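Local coordinates for protein ABC-type amino acid transport system, permease component (PDB 4YMU) that probably moves amino acids across the cell membrane as the membrane-spanning permease subunit of an ABC transporter, and holds arginine in a pocket between its helices, at residues 77-81 / 82-86; 130-134 / 135-139. All blocks are in the same frame, centred on the assembly; numbering follows the deposited sequence.

Interaction 1 (77-81 / 82-86); sequences GLMQF and GMNIP
Met83 folds its side chain back over the loop that joins helix 67-75 to helix 87-112, and its first two carbons press on the backbone of Leu78. Met83 CB lies 3.1 Å from Leu78 O, and Met83 CG is equally near that oxygen and packs on Phe81 CB at 3.9 Å. With CG beside the backbone N (chi1 -55°) and the chain bent twice beyond it, the thioether curls round, and the methyl Met83 CE ends 3.9 Å from Leu78 CD1. The two side chains run alongside each other in the same direction. Leu78 CD1 also meets Ile85 CD1 at 3.8 Å, and a small apolar cluster of three residues forms.

The backbone closes a tight turn as well. Gly82 N donates to Met79 O, three residues back, at 2.7 Å from well above the carbonyl plane, and Met83 N adds a weak bond to the same oxygen. Gly82, in left-handed conformation (phi 72°), breaks from the helical phi/psi of 77-80; a CB there would run into Phe81 O. Gln80, whose CB points away from residues 82-86, bonds to Glu187 of the second subunit and to backbone amides of that subunit, and the Phe81 ring stands edge-to-face with Phe186 of the same subunit. The hydrogen bonds between the two segments are both made by the backbone, whereas Leu78, Met83 and Ile85 meet through apolar groups, a contact with little directional preference.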
loop_
_atom_site.group_PDB
_atom_site.type_symbol
_atom_site.label_atom_id
_atom_site.label_comp_id
_atom_site.label_asym_id
_atom_site.label_seq_id
_atom_site.Cartn_x
_atom_site.Cartn_y
_atom_site.Cartn_z
ATOM N N GLY C 77 27.266 -3.507 33.402
ATOM C CA GLY C 77 28.257 -4.337 32.751
ATOM C C GLY C 77 29.614 -3.688 32.588
ATOM O O GLY C 77 30.615 -4.375 32.394
ATOM N N LEU C 78 29.678 -2.368 32.679
ATOM C CA LEU C 78 30.965 -1.710 32.487
ATOM C C LEU C 78 31.753 -1.472 33.791
ATOM O O LEU C 78 32.958 -1.198 33.756
ATOM C CB LEU C 78 30.795 -0.415 31.694
ATOM C CG LEU C 78 30.463 -0.648 30.219
ATOM C CD1 LEU C 78 30.561 0.654 29.431
ATOM C CD2 LEU C 78 31.358 -1.729 29.621
ATOM N N MET C 79 31.070 -1.591 34.927
ATOM C CA MET C 79 31.680 -1.340 36.234
ATOM C C MET C 79 32.964 -2.145 36.469
ATOM O O MET C 79 34.002 -1.587 36.852
ATOM C CB MET C 79 30.659 -1.579 37.346
ATOM C CG MET C 79 29.747 -0.386 37.586
ATOM S SD MET C 79 28.224 -0.857 38.437
ATOM C CE MET C 79 27.362 0.714 38.477
ATOM N N GLN C 80 32.899 -3.447 36.205
ATOM C CA GLN C 80 34.037 -4.338 36.415
ATOM C C GLN C 80 35.269 -3.977 35.590
ATOM O O GLN C 80 36.307 -4.613 35.722
ATOM C CB GLN C 80 33.638 -5.783 36.135
ATOM C CG GLN C 80 33.223 -6.021 34.699
ATOM C CD GLN C 80 32.589 -7.377 34.501
ATOM O OE1 GLN C 80 31.405 -7.586 34.817
ATOM N NE2 GLN C 80 33.376 -8.316 33.974
ATOM N N PHE C 81 35.151 -2.979 34.722
ATOM C CA PHE C 81 36.297 -2.496 33.964
ATOM C C PHE C 81 36.765 -1.174 34.537
ATOM O O PHE C 81 37.458 -0.411 33.867
ATOM C CB PHE C 81 35.951 -2.329 32.488
ATOM C CG PHE C 81 35.510 -3.598 31.831
ATOM C CD1 PHE C 81 36.431 -4.594 31.536
ATOM C CD2 PHE C 81 34.176 -3.800 31.499
ATOM C CE1 PHE C 81 36.025 -5.778 30.925
ATOM C CE2 PHE C 81 33.761 -4.979 30.891
ATOM C CZ PHE C 81 34.685 -5.969 30.603
ATOM N N GLY C 82 36.353 -0.891 35.767
ATOM C CA GLY C 82 36.741 0.341 36.430
ATOM C C GLY C 82 36.042 1.539 35.829
ATOM O O GLY C 82 36.625 2.616 35.681
ATOM N N MET C 83 34.775 1.346 35.487
ATOM C CA MET C 83 33.994 2.386 34.847
ATOM C C MET C 83 32.843 2.770 35.761
ATOM O O MET C 83 32.119 1.905 36.264
ATOM C CB MET C 83 33.446 1.843 33.538
ATOM C CG MET C 83 34.522 1.288 32.623
ATOM S SD MET C 83 35.117 2.491 31.423
ATOM C CE MET C 83 33.608 2.785 30.498
ATOM N N ASN C 84 32.665 4.068 35.966
ATOM C CA ASN C 84 31.570 4.550 36.791
ATOM C C ASN C 84 30.875 5.701 36.100
ATOM O O ASN C 84 30.862 6.828 36.598
ATOM C CB ASN C 84 32.065 4.968 38.177
ATOM C CG ASN C 84 32.280 3.779 39.099
ATOM O OD1 ASN C 84 31.393 2.933 39.258
ATOM N ND2 ASN C 84 33.459 3.709 39.714
ATOM N N ILE C 85 30.291 5.391 34.943
ATOM C CA ILE C 85 29.584 6.364 34.129
ATOM C C ILE C 85 28.265 6.726 34.787
ATOM O O ILE C 85 27.499 5.837 35.184
ATOM C CB ILE C 85 29.327 5.801 32.712
ATOM C CG1 ILE C 85 29.422 4.270 32.732
ATOM C CG2 ILE C 85 30.344 6.361 31.729
ATOM C CD1 ILE C 85 29.257 3.615 31.377
ATOM N N PRO C 86 27.990 8.042 34.885
ATOM C CA PRO C 86 26.771 8.609 35.481
ATOM C C PRO C 86 25.491 7.991 34.895
ATOM O O PRO C 86 25.559 7.326 33.858
ATOM C CB PRO C 86 26.859 10.095 35.107
ATOM C CG PRO C 86 28.302 10.362 34.891
ATOM C CD PRO C 86 28.905 9.083 34.379
#

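Interaction 2 (130-134 / 135-139); sequences AMAMR and YVIIP
Ala132 O is gripped by two backbone amides, Val136 N at 3.0 Å and Ile137 N at 2.9 Å. The first approaches from above the carbonyl plane, the second within it and along a straighter path. Ile138 N reaches Met133 O in the same five-residue pattern as Ile137, which widens this part of helix 129-160 into a pi-type turn. Pro139 follows; lacking an N-H, it cannot bond to the turn before, and its CD sits 3.4 Å from Arg134 O. The helix kinks here, and the short axes of 130-134 and 135-139 diverge by 46°.

Neighbours in sequence, Arg134 and Tyr135 also pack on each other. A chi1 of 169°, with CG opposite the arginine's own N, sets Arg134 CG over the centre of the Tyr135 ring, 3.8 Å from the centroid, as a CH-pi contact, and the extended chain carries the guanidinium on to the ring's hydroxyl end. There it lies nearly parallel to the ring, the planes 14° apart, with Tyr135 OH over its rim. An alanine in place of Tyr135 is likely to strip this arm of the surface it lies on and leave a basic side chain of the neighbouring protein without its weak bond to the hydroxyl. That neighbour is presumably the ATPase: helix 117-124 and the start of helix 129-160 match the EAA loop by which permeases of this family dock on their ATPases, and Ala132, Val136 and Ile137 pack against helix 117-124. Tyr135 O also accepts a bond from a polar side chain of the other protein.

Elsewhere round the helix, Met133 turns its CG to Ile138 CD1 at 3.5 Å, the two side chains crossing at about a right angle, and its SD meets Ile137 CD1 at 3.8 Å.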
loop_
_atom_site.group_PDB
_atom_site.type_symbol
_atom_site.label_atom_id
_atom_site.label_comp_id
_atom_site.label_asym_id
_atom_site.label_seq_id
_atom_site.Cartn_x
_atom_site.Cartn_y
_atom_site.Cartn_z
ATOM N N ALA C 130 24.347 8.126 -8.836
ATOM C CA ALA C 130 24.634 9.257 -7.954
ATOM C C ALA C 130 23.747 10.468 -8.234
ATOM O O ALA C 130 23.159 11.049 -7.317
ATOM C CB ALA C 130 26.110 9.645 -8.033
ATOM N N MET C 131 23.661 10.858 -9.500
ATOM C CA MET C 131 22.856 12.019 -9.869
ATOM C C MET C 131 21.364 11.776 -9.605
ATOM O O MET C 131 20.643 12.682 -9.158
ATOM C CB MET C 131 23.075 12.358 -11.336
ATOM C CG MET C 131 24.535 12.350 -11.741
ATOM S SD MET C 131 24.711 12.433 -13.535
ATOM C CE MET C 131 23.716 13.893 -13.814
ATOM N N ALA C 132 20.917 10.548 -9.867
ATOM C CA ALA C 132 19.516 10.172 -9.690
ATOM C C ALA C 132 19.208 10.270 -8.222
ATOM O O ALA C 132 18.125 10.699 -7.794
ATOM C CB ALA C 132 19.278 8.745 -10.190
ATOM N N MET C 133 20.201 9.867 -7.450
ATOM C CA MET C 133 20.102 9.865 -6.013
ATOM C C MET C 133 19.981 11.285 -5.484
ATOM O O MET C 133 19.037 11.610 -4.757
ATOM C CB MET C 133 21.314 9.156 -5.453
ATOM C CG MET C 133 20.986 8.314 -4.278
ATOM S SD MET C 133 19.874 6.948 -4.584
ATOM C CE MET C 133 19.693 6.381 -2.885
ATOM N N ARG C 134 20.904 12.144 -5.897
ATOM C CA ARG C 134 20.917 13.519 -5.423
ATOM C C ARG C 134 19.697 14.347 -5.839
ATOM O O ARG C 134 19.082 15.016 -5.006
ATOM C CB ARG C 134 22.179 14.234 -5.887
ATOM C CG ARG C 134 22.119 15.729 -5.639
ATOM C CD ARG C 134 23.479 16.388 -5.725
ATOM N NE ARG C 134 23.374 17.817 -5.445
ATOM C CZ ARG C 134 24.375 18.679 -5.570
ATOM N NH1 ARG C 134 25.569 18.257 -5.966
ATOM N NH2 ARG C 134 24.180 19.962 -5.294
ATOM N N TYR C 135 19.342 14.299 -7.122
ATOM C CA TYR C 135 18.336 15.216 -7.635
ATOM C C TYR C 135 16.905 14.675 -7.614
ATOM O O TYR C 135 15.957 15.451 -7.664
ATOM C CB TYR C 135 18.716 15.675 -9.035
ATOM C CG TYR C 135 20.088 16.293 -9.104
ATOM C CD1 TYR C 135 20.323 17.565 -8.597
ATOM C CD2 TYR C 135 21.152 15.604 -9.673
ATOM C CE1 TYR C 135 21.578 18.134 -8.648
ATOM C CE2 TYR C 135 22.418 16.165 -9.729
ATOM C CZ TYR C 135 22.626 17.436 -9.216
ATOM O OH TYR C 135 23.886 18.008 -9.263
ATOM N N VAL C 136 16.744 13.358 -7.529
ATOM C CA VAL C 136 15.415 12.771 -7.646
ATOM C C VAL C 136 14.974 11.953 -6.440
ATOM O O VAL C 136 13.930 12.232 -5.847
ATOM C CB VAL C 136 15.269 11.908 -8.961
ATOM C CG1 VAL C 136 14.076 10.984 -8.887
ATOM C CG2 VAL C 136 15.174 12.802 -10.185
ATOM N N ILE C 137 15.759 10.947 -6.075
ATOM C CA ILE C 137 15.302 9.979 -5.082
ATOM C C ILE C 137 15.386 10.477 -3.628
ATOM O O ILE C 137 14.408 10.399 -2.883
ATOM C CB ILE C 137 16.054 8.645 -5.248
ATOM C CG1 ILE C 137 15.958 8.176 -6.704
ATOM C CG2 ILE C 137 15.558 7.623 -4.254
ATOM C CD1 ILE C 137 16.986 7.122 -7.098
ATOM N N ILE C 138 16.560 10.965 -3.225
ATOM C CA ILE C 138 16.790 11.447 -1.845
ATOM C C ILE C 138 15.845 12.569 -1.376
ATOM O O ILE C 138 15.367 12.522 -0.242
ATOM C CB ILE C 138 18.286 11.806 -1.601
ATOM C CG1 ILE C 138 19.111 10.521 -1.515
ATOM C CG2 ILE C 138 18.463 12.644 -0.344
ATOM C CD1 ILE C 138 20.553 10.729 -1.790
ATOM N N PRO C 139 15.584 13.583 -2.233
ATOM C CA PRO C 139 14.618 14.609 -1.813
ATOM C C PRO C 139 13.242 14.051 -1.460
ATOM O O PRO C 139 12.552 14.642 -0.624
ATOM C CB PRO C 139 14.482 15.489 -3.059
ATOM C CG PRO C 139 15.807 15.358 -3.759
ATOM C CD PRO C 139 16.223 13.927 -3.525
#

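In the fold
Interactions 1 and 2 lie far apart in the permease, their centres about 45 Å from each other, and share no element. Interaction 1 is a surface contact in the loop between helices 67-75 and 87-112 and borders the second subunit, another copy of the same protein. Interaction 2 is partly buried at the start of helix 129-160, covered by helix 117-124 and by a chain of a different protein. Both double up on one backbone carbonyl, but in the loop this accompanies a turn with a glycine in left-handed conformation and a weak second bond, while in the helix it marks a pi-type widening before a proline kink. Both have apolar side-chain contacts, but only interaction 2 has a CH-pi pair, an arginine laid over a tyrosine ring.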